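Beta-galactosidase (Trichoderma reesei, PDB 3OG2) probably hydrolyses terminal non-reducing beta-D-galactose residues in beta-D-galactosides, as a glycosylated member of glycoside hydrolase family 35 built around a TIM-barrel domain. Local coordinates at residues 255-260 / 305-310; 299-304 / 355-360; 393-398 / 409-414; 414-419 / 446-451. All blocks are in the same frame, centred on the assembly; numbering follows the deposited sequence. Where two conformers were deposited one is given.

Contact 1: 255-260 / 305-310; sequences NGLPTT and RVFYKN. With MAN (alpha-D-mannopyranose), chain B.
Asn310, on the helix 301-313, reaches across to Leu257 and Pro258 in the loop that leads from strand 236-239 to helix 261-268, both within the TIM-barrel domain. Its CG stands anti to the backbone N (chi1 -175°), which carries the amide out from the helix and into the loop. Followed outward, CB meets Leu257 CD1 at 3.9 Å and CG lies against both CG and CD1 of the leucine. The carboxamide then divides: OD1 comes within 3.6 Å of Leu257 CD2, whereas ND2 donates to Pro258 O over 2.9 Å. That bond is nearly straight (167°) and lies in the carbonyl plane, on a lone pair, with the acceptor also in the amide plane of Asn310. Shortened to an alanine here, the side chain would lack its amide, which is likely to leave Pro258 O without this donor and to open a gap beside the leucine branches.

Leu257 approaches Asn310 from the opposite direction and also puts CD1 over one face of the Phe307 ring, a CH-pi contact of 4.1 Å from that methyl to the ring centroid, offset toward the rim. Gly256 O sits at the edge of the same ring, near its plane, 3.7 Å from Phe307 CE2, and Pro258 CD approaches CE2 obliquely. Elsewhere Phe307 packs edge-to-face with Trp252, and farther along the helix Arg305 hydrogen-bonds O3 of a glycan mannose. The chemistry is therefore mixed: apolar carbons bury the leucine against the helix, while one well-aligned amide bond fixes the rotation of the Asn310 carboxamide and ties the loop backbone to it.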
# COMPACT_ATOMS: atom_id res chain seq x y z
N ASN A 255 10.55 19.56 15.39
CA ASN A 255 10.98 19.84 14.04
C ASN A 255 10.49 18.79 13.06
O ASN A 255 10.95 18.89 11.93
CB ASN A 255 12.51 19.89 13.92
CG ASN A 255 13.10 20.96 14.80
OD1 ASN A 255 12.54 22.04 15.02
ND2 ASN A 255 14.28 20.64 15.34
N GLY A 256 9.58 17.90 13.40
CA GLY A 256 9.09 16.91 12.40
C GLY A 256 8.17 17.51 11.36
O GLY A 256 8.00 16.96 10.25
N LEU A 257 7.49 18.65 11.60
CA LEU A 257 6.57 19.18 10.60
C LEU A 257 7.35 19.85 9.50
O LEU A 257 8.18 20.73 9.77
CB LEU A 257 5.62 20.17 11.30
CG LEU A 257 4.48 20.63 10.38
CD1 LEU A 257 3.42 19.56 10.21
CD2 LEU A 257 3.87 21.93 10.93
N PRO A 258 7.13 19.53 8.24
CA PRO A 258 7.84 20.29 7.18
C PRO A 258 7.41 21.74 7.09
O PRO A 258 6.21 22.05 6.99
CB PRO A 258 7.39 19.60 5.89
CG PRO A 258 6.63 18.38 6.27
CD PRO A 258 6.27 18.47 7.70
N THR A 259 8.39 22.65 7.12
CA THR A 259 7.99 24.06 7.10
C THR A 259 8.63 24.79 5.91
O THR A 259 8.44 26.00 5.83
CB THR A 259 8.45 24.77 8.39
OG1 THR A 259 9.87 24.66 8.52
CG2 THR A 259 7.79 24.12 9.61
N THR A 260 9.35 24.10 5.02
CA THR A 260 10.08 24.82 3.97
C THR A 260 9.60 24.53 2.58
O THR A 260 10.17 25.05 1.63
CB THR A 260 11.59 24.47 4.03
OG1 THR A 260 11.75 23.11 3.71
CG2 THR A 260 12.16 24.67 5.44
N ARG A 305 -4.82 14.91 9.81
CA ARG A 305 -5.38 16.29 9.75
C ARG A 305 -4.27 17.32 9.98
O ARG A 305 -4.33 18.37 9.32
CB ARG A 305 -6.57 16.42 10.65
CG ARG A 305 -6.21 16.20 12.09
CD ARG A 305 -7.51 15.74 12.83
NE ARG A 305 -7.21 15.80 14.25
CZ ARG A 305 -8.04 15.43 15.24
NH1 ARG A 305 -9.26 14.91 15.03
NH2 ARG A 305 -7.61 15.60 16.50
N VAL A 306 -3.28 17.07 10.84
CA VAL A 306 -2.22 18.09 10.99
C VAL A 306 -1.28 18.10 9.80
O VAL A 306 -0.99 19.16 9.21
CB VAL A 306 -1.42 17.87 12.30
CG1 VAL A 306 -0.28 18.89 12.42
CG2 VAL A 306 -2.32 17.94 13.54
N PHE A 307 -0.73 16.92 9.44
CA PHE A 307 0.28 16.94 8.39
C PHE A 307 -0.28 17.14 6.98
O PHE A 307 0.37 17.77 6.14
CB PHE A 307 1.10 15.63 8.39
CG PHE A 307 2.14 15.58 9.51
CD1 PHE A 307 1.78 15.26 10.80
CD2 PHE A 307 3.49 15.83 9.16
CE1 PHE A 307 2.74 15.16 11.78
CE2 PHE A 307 4.46 15.76 10.17
CZ PHE A 307 4.08 15.43 11.46
N TYR A 308 -1.45 16.60 6.67
CA TYR A 308 -1.96 16.75 5.30
C TYR A 308 -2.44 18.17 5.08
O TYR A 308 -2.21 18.77 4.02
CB TYR A 308 -3.04 15.75 4.94
CG TYR A 308 -2.58 14.29 4.93
CD1 TYR A 308 -1.28 13.92 5.24
CD2 TYR A 308 -3.49 13.30 4.59
CE1 TYR A 308 -0.89 12.59 5.21
CE2 TYR A 308 -3.12 11.96 4.57
CZ TYR A 308 -1.82 11.62 4.87
OH TYR A 308 -1.46 10.30 4.85
N LYS A 309 -3.10 18.77 6.08
CA LYS A 309 -3.48 20.19 5.92
C LYS A 309 -2.24 21.07 5.90
O LYS A 309 -2.29 22.14 5.27
CB LYS A 309 -4.44 20.60 7.04
CG LYS A 309 -5.80 19.88 6.89
CD LYS A 309 -6.75 20.19 8.04
CE LYS A 309 -7.98 19.26 7.94
NZ LYS A 309 -9.02 19.58 8.93
N ASN A 310 -1.12 20.65 6.53
CA ASN A 310 0.10 21.43 6.39
C ASN A 310 0.63 21.41 4.96
O ASN A 310 1.33 22.35 4.55
CB ASN A 310 1.14 20.85 7.35
CG ASN A 310 2.41 21.65 7.37
OD1 ASN A 310 2.37 22.85 7.75
ND2 ASN A 310 3.52 21.02 6.97
C1 MAN B . -11.83 12.51 20.23
C2 MAN B . -11.51 13.89 19.69
C3 MAN B . -10.50 13.85 18.55
C4 MAN B . -9.27 13.08 19.03
C5 MAN B . -9.69 11.66 19.46
C6 MAN B . -8.47 10.94 20.10
O2 MAN B . -10.96 14.60 20.79
O3 MAN B . -10.13 15.16 18.16
O4 MAN B . -8.38 12.97 17.96
O5 MAN B . -10.66 11.79 20.50
O6 MAN B . -8.82 9.58 20.33

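Contact 2: 299-304 / 355-360; sequences VNHEFE and DREKYS. With NAG (2-acetamido-2-deoxy-beta-D-glucopyranose), chain C; MAN (alpha-D-mannopyranose), chain B; MAN (alpha-D-mannopyranose), chain D; BMA (beta-D-mannopyranose), chain E.
His301 and Lys358 bring the N-terminal turns of helices 301-313 and 357-370 together, their CA atoms only 4.0 Å apart, and a water accepts weakly from both backbone N atoms. Both helices belong to the TIM-barrel domain. Asn300 is the N-cap of the first, its OD1 accepting from Phe303 N over 3.0 Å. Across the contact, Lys358 runs past Glu304 and bends at chi3 (-62°), so that NZ turns in to donate to Val299 O at 2.7 Å, in the carbonyl plane. Gly281 O and Gly345 O also accept from this ammonium, leaving it buried among three carbonyl groups, with Glu304 OE2 4.6 Å from Lys358 NZ, too far for a salt bridge.

On the glycan side, the Glu357 carboxylate stacks on the imidazole of His301, the two planes 14° apart and OE2 3.5 Å above the ring plane, over its centre. Glu302 CG lies against the opposite face, toward the rim. Held between them, the ring aims its edge at a mannose, NE2 donating to O4 of MAN (chain B) at 2.9 Å; that hydroxyl in turn donates a hydrogen bond to Glu302 OE2. Glu357 accepts from two more sugars: O2 of MAN (chain D) donates to OE2 at 2.6 Å, and O2 of the beta-mannose donates to OE1. With an alanine in place of His301, the mannose O4 would probably lose the NE2 donor, keeping a weak bond from Arg305, and the Glu357 carboxylate the ring on which it lies. Acids and an imidazole thus bind the hydroxyls of an N-linked glycan, while Lys358 binds the carbonyl of Val299 just before helix 301-313.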
# COMPACT_ATOMS: atom_id res chain seq x y z
N VAL A 299 0.62 6.69 12.51
CA VAL A 299 0.18 7.44 11.33
C VAL A 299 -1.35 7.42 11.29
O VAL A 299 -1.96 6.80 10.43
CB VAL A 299 0.82 6.88 10.06
CG1 VAL A 299 0.47 7.76 8.87
CG2 VAL A 299 2.35 6.74 10.23
N ASN A 300 -1.93 8.11 12.27
CA ASN A 300 -3.38 7.97 12.50
C ASN A 300 -4.16 9.15 11.96
O ASN A 300 -3.65 9.97 11.16
CB ASN A 300 -3.58 7.73 14.00
CG ASN A 300 -3.32 8.98 14.84
OD1 ASN A 300 -2.81 9.97 14.33
ND2 ASN A 300 -3.69 8.93 16.09
N HIS A 301 -5.43 9.28 12.35
CA HIS A 301 -6.25 10.39 11.83
C HIS A 301 -5.72 11.76 12.24
O HIS A 301 -5.93 12.76 11.55
CB HIS A 301 -7.72 10.18 12.27
CG HIS A 301 -7.93 10.32 13.73
ND1 HIS A 301 -7.66 9.36 14.67
CD2 HIS A 301 -8.42 11.41 14.39
CE1 HIS A 301 -7.98 9.86 15.89
NE2 HIS A 301 -8.43 11.09 15.74
N GLU A 302 -5.07 11.81 13.41
CA GLU A 302 -4.50 13.07 13.90
C GLU A 302 -3.33 13.49 13.02
O GLU A 302 -3.19 14.66 12.65
CB GLU A 302 -4.06 12.95 15.37
CG GLU A 302 -5.27 12.72 16.26
CD GLU A 302 -4.92 12.44 17.70
OE1 GLU A 302 -3.86 11.82 17.93
OE2 GLU A 302 -5.74 12.77 18.58
N PHE A 303 -2.47 12.51 12.75
CA PHE A 303 -1.39 12.79 11.80
C PHE A 303 -1.97 13.34 10.51
O PHE A 303 -1.46 14.29 9.92
CB PHE A 303 -0.58 11.49 11.59
CG PHE A 303 0.15 11.49 10.27
CD1 PHE A 303 1.40 12.06 10.16
CD2 PHE A 303 -0.38 10.90 9.11
CE1 PHE A 303 2.08 12.09 8.95
CE2 PHE A 303 0.25 10.93 7.89
CZ PHE A 303 1.51 11.53 7.81
N GLU A 304 -3.02 12.71 9.98
CA GLU A 304 -3.55 13.17 8.67
C GLU A 304 -4.04 14.59 8.76
O GLU A 304 -3.75 15.44 7.90
CB GLU A 304 -4.72 12.29 8.17
CG GLU A 304 -4.22 10.86 7.87
CD GLU A 304 -5.38 10.03 7.37
OE1 GLU A 304 -6.56 10.29 7.85
OE2 GLU A 304 -5.16 9.09 6.62
N ASP A 355 -12.36 0.51 8.20
CA ASP A 355 -12.84 0.90 9.50
C ASP A 355 -11.87 1.80 10.24
O ASP A 355 -12.29 2.42 11.23
CB ASP A 355 -13.08 -0.37 10.33
CG ASP A 355 -11.73 -1.05 10.56
OD1 ASP A 355 -11.04 -1.47 9.65
OD2 ASP A 355 -11.23 -1.16 11.74
N ARG A 356 -10.61 1.94 9.85
CA ARG A 356 -9.70 2.80 10.66
C ARG A 356 -10.18 4.24 10.59
O ARG A 356 -10.62 4.71 9.51
CB ARG A 356 -8.27 2.74 10.10
CG ARG A 356 -7.64 1.36 10.42
CD ARG A 356 -6.26 1.29 9.75
NE ARG A 356 -5.44 0.24 10.38
CZ ARG A 356 -4.48 -0.43 9.79
NH1 ARG A 356 -4.17 -0.25 8.51
NH2 ARG A 356 -3.80 -1.36 10.49
N GLU A 357 -10.10 4.95 11.72
CA GLU A 357 -10.58 6.34 11.73
C GLU A 357 -9.89 7.19 10.67
O GLU A 357 -10.49 8.10 10.08
CB GLU A 357 -10.40 6.92 13.11
CG GLU A 357 -11.10 8.29 13.24
CD GLU A 357 -11.44 8.71 14.67
OE1 GLU A 357 -11.52 7.84 15.60
OE2 GLU A 357 -11.67 9.91 14.88
N LYS A 358 -8.60 6.87 10.43
CA LYS A 358 -7.86 7.66 9.44
C LYS A 358 -8.50 7.58 8.07
O LYS A 358 -8.38 8.51 7.28
CB LYS A 358 -6.36 7.25 9.34
CG LYS A 358 -6.20 5.76 9.03
CD LYS A 358 -4.75 5.34 9.01
CE LYS A 358 -3.93 6.05 7.92
NZ LYS A 358 -2.48 5.65 8.01
N TYR A 359 -9.21 6.53 7.71
CA TYR A 359 -9.94 6.49 6.42
C TYR A 359 -10.96 7.61 6.39
O TYR A 359 -11.08 8.36 5.41
CB TYR A 359 -10.57 5.08 6.22
CG TYR A 359 -11.36 5.04 4.92
CD1 TYR A 359 -12.72 5.41 4.88
CD2 TYR A 359 -10.74 4.62 3.72
CE1 TYR A 359 -13.45 5.40 3.71
CE2 TYR A 359 -11.46 4.60 2.55
CZ TYR A 359 -12.82 4.98 2.55
OH TYR A 359 -13.58 4.98 1.41
N SER A 360 -11.81 7.65 7.44
CA SER A 360 -12.93 8.61 7.40
C SER A 360 -12.41 10.03 7.44
O SER A 360 -12.99 10.91 6.78
CB SER A 360 -13.87 8.34 8.57
OG SER A 360 -14.36 6.98 8.49
C1 NAG C . -14.76 2.99 13.36
C2 NAG C . -14.90 4.43 13.84
C3 NAG C . -13.58 4.97 14.35
C4 NAG C . -13.02 4.03 15.43
C5 NAG C . -12.93 2.60 14.84
C6 NAG C . -12.51 1.56 15.87
C7 NAG C . -16.62 5.59 12.51
C8 NAG C . -16.94 6.19 11.17
N2 NAG C . -15.35 5.25 12.69
O3 NAG C . -13.73 6.27 14.83
O4 NAG C . -11.70 4.48 15.74
O5 NAG C . -14.26 2.22 14.44
O6 NAG C . -13.32 1.62 17.03
O7 NAG C . -17.51 5.29 13.31
C1 MAN B . -11.83 12.51 20.23
C2 MAN B . -11.51 13.89 19.69
C3 MAN B . -10.50 13.85 18.55
C4 MAN B . -9.27 13.08 19.03
C5 MAN B . -9.69 11.66 19.46
C6 MAN B . -8.47 10.94 20.10
O2 MAN B . -10.96 14.60 20.79
O3 MAN B . -10.13 15.16 18.16
O4 MAN B . -8.38 12.97 17.96
O5 MAN B . -10.66 11.79 20.50
O6 MAN B . -8.82 9.58 20.33
C1 MAN D . -13.43 8.34 18.31
C2 MAN D . -12.74 9.68 18.10
C3 MAN D . -13.02 10.56 19.34
C4 MAN D . -14.55 10.71 19.52
C5 MAN D . -15.16 9.30 19.70
C6 MAN D . -16.69 9.41 19.75
O2 MAN D . -13.27 10.29 16.93
O3 MAN D . -12.46 11.87 19.05
O4 MAN D . -14.78 11.46 20.69
O5 MAN D . -14.83 8.53 18.54
O6 MAN D . -17.25 8.13 20.08
C1 BMA E . -11.41 4.49 17.04
C2 BMA E . -9.94 4.89 17.24
C3 BMA E . -9.65 4.97 18.75
C4 BMA E . -10.62 5.94 19.43
C5 BMA E . -12.07 5.50 19.11
C6 BMA E . -13.13 6.38 19.72
O2 BMA E . -9.64 6.13 16.58
O3 BMA E . -8.33 5.47 18.90
O4 BMA E . -10.40 5.82 20.85
O5 BMA E . -12.26 5.49 17.66
O6 BMA E . -12.81 7.78 19.46
O HOH W 1 -6.72 6.34 12.59

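Contact 3: 393-398 / 409-414; sequences NIVITP and VVRHAN. With NAG (2-acetamido-2-deoxy-beta-D-glucopyranose), chain F.
The guanidinium of Arg411 lies flat over Val395, whose CB is 3.9 Å from the plane and beneath its centre, with CG1 and CG2 reaching outward under the nitrogens. At the guanidinium edge the Ala413 carbonyl group lies in plane, and NH1 donates to both His412 O, at 2.8 Å, and Ala413 O. The imidazole of His412 has a water at its edge, 2.7 Å from ND1, that donates to Asn393 O; NE2 is bonded to Thr446 O. Arg411 starts with CG between backbone N and carbonyl carbon (chi1 62°) and then extends, which lays the chain alongside Val395, the two pointing the same way.

These residues belong to an antiparallel beta hairpin. Val395 with Arg411 and Thr397 with Val409 are hydrogen-bonded pairs, each linked by two backbone bonds, for example Val395 N to Arg411 O at 2.9 Å. Ile396 and Val410 form a non-hydrogen-bonded pair, their side chains side by side on the other face, with CG1 of the isoleucine 4.0 Å from CG2 of the valine. Ile394 CD1 extends that apolar patch to Val410 CG1, 3.9 Å away. Past the strand, Ala413 N still donates to Asn393 O.

Within the eight-stranded sheet the hairpin is flanked by strands 379-380 and 450-459; Ile394 and Ile396 pack on strand 421-427, while Thr397 and Val409 rest against helix 301-313.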
# COMPACT_ATOMS: atom_id res chain seq x y z
N ASN A 393 -0.53 31.34 20.29
CA ASN A 393 -0.43 29.90 20.51
C ASN A 393 -0.85 29.11 19.28
O ASN A 393 -0.84 27.87 19.30
CB ASN A 393 -1.32 29.53 21.70
CG ASN A 393 -0.79 30.21 22.96
OD1 ASN A 393 0.30 29.85 23.41
ND2 ASN A 393 -1.60 31.17 23.41
N ILE A 394 -1.21 29.77 18.20
CA ILE A 394 -1.55 29.07 16.97
C ILE A 394 -0.78 29.76 15.84
O ILE A 394 -0.47 30.94 15.91
CB ILE A 394 -3.05 29.07 16.69
CG1 ILE A 394 -3.59 30.48 16.64
CG2 ILE A 394 -3.82 28.22 17.72
CD1 ILE A 394 -5.04 30.64 16.27
N VAL A 395 -0.50 28.92 14.84
CA VAL A 395 0.14 29.34 13.62
C VAL A 395 -0.92 29.31 12.53
O VAL A 395 -1.72 28.36 12.44
CB VAL A 395 1.36 28.47 13.29
CG1 VAL A 395 1.78 28.66 11.83
CG2 VAL A 395 2.52 28.82 14.19
N ILE A 396 -0.96 30.33 11.69
CA ILE A 396 -1.93 30.38 10.59
C ILE A 396 -1.18 30.61 9.29
O ILE A 396 -0.38 31.58 9.19
CB ILE A 396 -2.99 31.48 10.83
CG1 ILE A 396 -3.71 31.20 12.16
CG2 ILE A 396 -3.92 31.60 9.64
CD1 ILE A 396 -4.71 32.29 12.56
N THR A 397 -1.41 29.78 8.30
CA THR A 397 -0.85 30.01 6.97
C THR A 397 -1.95 30.41 6.02
O THR A 397 -2.89 29.64 5.86
CB THR A 397 -0.16 28.73 6.44
OG1 THR A 397 0.81 28.28 7.41
CG2 THR A 397 0.54 29.03 5.13
N PRO A 398 -1.86 31.59 5.42
CA PRO A 398 -2.87 32.05 4.46
C PRO A 398 -2.57 31.60 3.05
O PRO A 398 -1.41 31.58 2.63
CB PRO A 398 -2.75 33.60 4.56
CG PRO A 398 -1.29 33.78 4.82
CD PRO A 398 -0.83 32.63 5.67
N VAL A 409 -4.94 27.99 7.03
CA VAL A 409 -4.69 26.73 7.72
C VAL A 409 -4.19 27.04 9.12
O VAL A 409 -3.13 27.69 9.30
CB VAL A 409 -3.68 25.86 6.93
CG1 VAL A 409 -3.45 24.55 7.72
CG2 VAL A 409 -4.17 25.65 5.52
N VAL A 410 -4.92 26.59 10.12
CA VAL A 410 -4.63 26.87 11.52
C VAL A 410 -4.11 25.63 12.21
O VAL A 410 -4.68 24.54 12.05
CB VAL A 410 -5.92 27.36 12.22
CG1 VAL A 410 -5.62 27.74 13.67
CG2 VAL A 410 -6.62 28.49 11.45
N ARG A 411 -3.00 25.75 12.96
CA ARG A 411 -2.47 24.64 13.73
C ARG A 411 -1.99 25.19 15.06
O ARG A 411 -1.80 26.40 15.24
CB ARG A 411 -1.33 23.92 12.99
CG ARG A 411 -0.13 24.81 12.72
CD ARG A 411 1.04 23.94 12.31
NE ARG A 411 2.23 24.63 11.86
CZ ARG A 411 3.15 25.07 12.71
NH1 ARG A 411 3.03 24.95 14.03
NH2 ARG A 411 4.24 25.66 12.19
N HIS A 412 -1.74 24.29 16.01
CA HIS A 412 -1.04 24.74 17.22
C HIS A 412 0.38 25.18 16.86
O HIS A 412 1.07 24.59 16.02
CB HIS A 412 -0.95 23.58 18.23
CG HIS A 412 -2.29 23.20 18.79
ND1 HIS A 412 -2.89 23.88 19.82
CD2 HIS A 412 -3.15 22.19 18.48
CE1 HIS A 412 -4.05 23.34 20.13
NE2 HIS A 412 -4.22 22.30 19.31
N ALA A 413 0.87 26.21 17.55
CA ALA A 413 2.21 26.69 17.29
C ALA A 413 3.28 25.63 17.52
O ALA A 413 4.23 25.52 16.76
CB ALA A 413 2.54 27.89 18.21
N ASN A 414 3.16 24.84 18.60
CA ASN A 414 3.85 23.58 18.75
C ASN A 414 2.97 22.54 18.06
O ASN A 414 1.93 22.17 18.57
CB ASN A 414 4.03 23.26 20.24
CG ASN A 414 4.63 21.87 20.40
OD1 ASN A 414 4.90 21.13 19.45
ND2 ASN A 414 4.79 21.46 21.66
C1 NAG F . 4.99 20.05 21.96
C2 NAG F . 6.04 20.14 23.05
C3 NAG F . 6.29 18.76 23.64
C4 NAG F . 5.08 17.87 23.90
C5 NAG F . 4.05 17.94 22.75
C6 NAG F . 2.69 17.33 23.08
C7 NAG F . 7.70 21.93 22.58
C8 NAG F . 8.87 22.26 21.68
N2 NAG F . 7.31 20.66 22.57
O3 NAG F . 7.22 18.83 24.70
O4 NAG F . 5.55 16.55 23.98
O5 NAG F . 3.90 19.31 22.45
O6 NAG F . 2.03 18.14 24.07
O7 NAG F . 7.47 22.73 23.51
O HOH W 2 -1.71 25.92 21.06
O HOH W 3 -0.43 26.68 9.26

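Contact 4: 414-419 / 446-451; sequences NYSSTD and TGRDSK. With NAG (2-acetamido-2-deoxy-beta-D-glucopyranose), chain F.
Ser416 O is gripped by two nitrogens of Arg448, NE at 2.8 Å and NH2 at 3.2 Å, in a side-on fork closing on one oxygen. The carbonyl belongs to a type I beta turn, Asn414 to Ser417, in the loop after strand 406-412; this turn carries an N-linked glycan, for Asn414 ND2 is covalently bonded to C1 of NAG (chain F). The two donors approach differently: NH2 lies in the carbonyl plane, on a lone pair, whereas NE sits above it, 37° out. Ser416 O lies close to the guanidinium plane for both bonds, and the NE bond is the straighter at 165°. Extended from CG to NE, the arginine chain reaches along the turn while its own backbone N donates to Ser417 O, so one residue holds two successive carbonyl groups.

Thr418 lies side by side with Arg448, its CG2 over one face of the guanidinium, 3.6 Å from NE. The remaining nitrogen, NH1, is held by Ser250 O, and Trp252 makes a cation-pi contact with the group, so its rotation is fixed from several directions.

Two side-chain turns brace the loop: Asn414 OD1 accepts from Ser416 N in an Asx turn, and Ser417 OG from Asp419 N in an ST turn. Gly447 brings its backbone close to Thr418, where a CB would collide with the threonine carbonyl oxygen. Its CA instead makes CA-H...O contacts, 3.5 Å to Thr418 O and 3.4 Å to Asp419 O.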
# COMPACT_ATOMS: atom_id res chain seq x y z
N ASN A 414 3.16 24.84 18.60
CA ASN A 414 3.85 23.58 18.75
C ASN A 414 2.97 22.54 18.06
O ASN A 414 1.93 22.17 18.57
CB ASN A 414 4.03 23.26 20.24
CG ASN A 414 4.63 21.87 20.40
OD1 ASN A 414 4.90 21.13 19.45
ND2 ASN A 414 4.79 21.46 21.66
N TYR A 415 3.39 22.09 16.88
CA TYR A 415 2.55 21.28 16.02
C TYR A 415 2.18 19.97 16.72
O TYR A 415 1.21 19.34 16.28
CB TYR A 415 3.20 21.01 14.65
CG TYR A 415 4.11 19.79 14.67
CD1 TYR A 415 5.41 19.85 15.15
CD2 TYR A 415 3.64 18.58 14.19
CE1 TYR A 415 6.26 18.78 15.19
CE2 TYR A 415 4.44 17.46 14.22
CZ TYR A 415 5.73 17.56 14.70
OH TYR A 415 6.50 16.44 14.71
N SER A 416 2.97 19.51 17.66
CA SER A 416 2.80 18.25 18.41
C SER A 416 1.75 18.38 19.50
O SER A 416 1.34 17.38 20.11
CB SER A 416 4.20 17.87 18.97
OG SER A 416 4.05 16.81 19.94
N SER A 417 1.37 19.61 19.84
CA SER A 417 0.63 19.87 21.05
C SER A 417 -0.69 19.09 21.12
O SER A 417 -1.47 19.05 20.17
CB SER A 417 0.28 21.36 21.14
OG SER A 417 -0.48 21.56 22.36
N THR A 418 -0.91 18.50 22.31
CA THR A 418 -2.17 17.83 22.55
C THR A 418 -3.06 18.69 23.42
O THR A 418 -4.11 18.21 23.88
CB THR A 418 -1.93 16.49 23.27
OG1 THR A 418 -1.18 16.74 24.46
CG2 THR A 418 -1.10 15.56 22.35
N ASP A 419 -2.68 19.93 23.66
CA ASP A 419 -3.56 20.79 24.43
C ASP A 419 -4.66 21.40 23.58
O ASP A 419 -4.65 21.35 22.36
CB ASP A 419 -2.72 21.93 25.02
CG ASP A 419 -1.75 21.38 26.04
OD1 ASP A 419 -2.09 20.37 26.69
OD2 ASP A 419 -0.66 21.94 26.18
N THR A 446 -8.61 21.72 19.43
CA THR A 446 -8.27 20.67 20.41
C THR A 446 -6.96 20.00 20.03
O THR A 446 -6.30 20.41 19.03
CB THR A 446 -9.43 19.66 20.53
OG1 THR A 446 -9.60 18.96 19.28
CG2 THR A 446 -10.73 20.39 20.84
N GLY A 447 -6.50 19.02 20.78
CA GLY A 447 -5.18 18.48 20.59
C GLY A 447 -4.97 17.83 19.23
O GLY A 447 -5.85 17.13 18.73
N ARG A 448 -3.79 18.08 18.66
CA ARG A 448 -3.42 17.48 17.35
C ARG A 448 -4.53 17.59 16.34
O ARG A 448 -4.87 16.64 15.61
CB ARG A 448 -2.94 16.04 17.56
CG ARG A 448 -1.60 16.11 18.28
CD ARG A 448 -0.97 14.75 18.49
NE ARG A 448 0.32 14.94 19.14
CZ ARG A 448 1.16 13.97 19.46
NH1 ARG A 448 0.86 12.70 19.19
NH2 ARG A 448 2.30 14.29 20.07
N ASP A 449 -5.07 18.80 16.25
CA ASP A 449 -6.05 19.14 15.20
C ASP A 449 -5.51 20.31 14.41
O ASP A 449 -4.68 21.09 14.88
CB ASP A 449 -7.42 19.44 15.82
CG ASP A 449 -8.51 19.35 14.78
OD1 ASP A 449 -8.31 18.92 13.60
OD2 ASP A 449 -9.67 19.78 15.07
N SER A 450 -5.99 20.41 13.19
CA SER A 450 -5.72 21.58 12.32
C SER A 450 -6.98 21.84 11.51
O SER A 450 -7.70 20.91 11.16
CB SER A 450 -4.54 21.23 11.41
OG SER A 450 -4.28 22.28 10.50
N LYS A 451 -7.26 23.11 11.24
CA LYS A 451 -8.48 23.46 10.54
C LYS A 451 -8.16 24.34 9.36
O LYS A 451 -7.17 25.05 9.42
CB LYS A 451 -9.44 24.24 11.45
CG LYS A 451 -9.89 23.28 12.57
CD LYS A 451 -11.30 23.50 13.05
CE LYS A 451 -11.47 22.75 14.37
NZ LYS A 451 -12.02 21.39 14.08
C1 NAG F . 4.99 20.05 21.96
C2 NAG F . 6.04 20.14 23.05
C3 NAG F . 6.29 18.76 23.64
C4 NAG F . 5.08 17.87 23.90
C5 NAG F . 4.05 17.94 22.75
C6 NAG F . 2.69 17.33 23.08
C7 NAG F . 7.70 21.93 22.58
C8 NAG F . 8.87 22.26 21.68
N2 NAG F . 7.31 20.66 22.57
O3 NAG F . 7.22 18.83 24.70
O4 NAG F . 5.55 16.55 23.98
O5 NAG F . 3.90 19.31 22.45
O6 NAG F . 2.03 18.14 24.07
O7 NAG F . 7.47 22.73 23.51

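How the contacts relate
From the N terminus, contact 1 opens at 255-260 and closes at 305-310; contact 2 opens within that span at 299-304 and closes at 355-360, so the two cross, sharing helix 301-313 of the TIM-barrel domain and one glycan mannose. Contact 3 then closes a short hairpin, and contact 4, starting at the Asn414 where contact 3 ends, ties the next loop to the segment leading into strand 450-459, the neighbour of strand 406-412 in the same sheet. Helix 301-313 and the loop 255-260 meet domain 2: Arg305 NE and Lys309 NZ from the helix probably donate to Arg448 O and Ser450 O of contact 4, and Leu257 from the loop packs on Arg411 of contact 3.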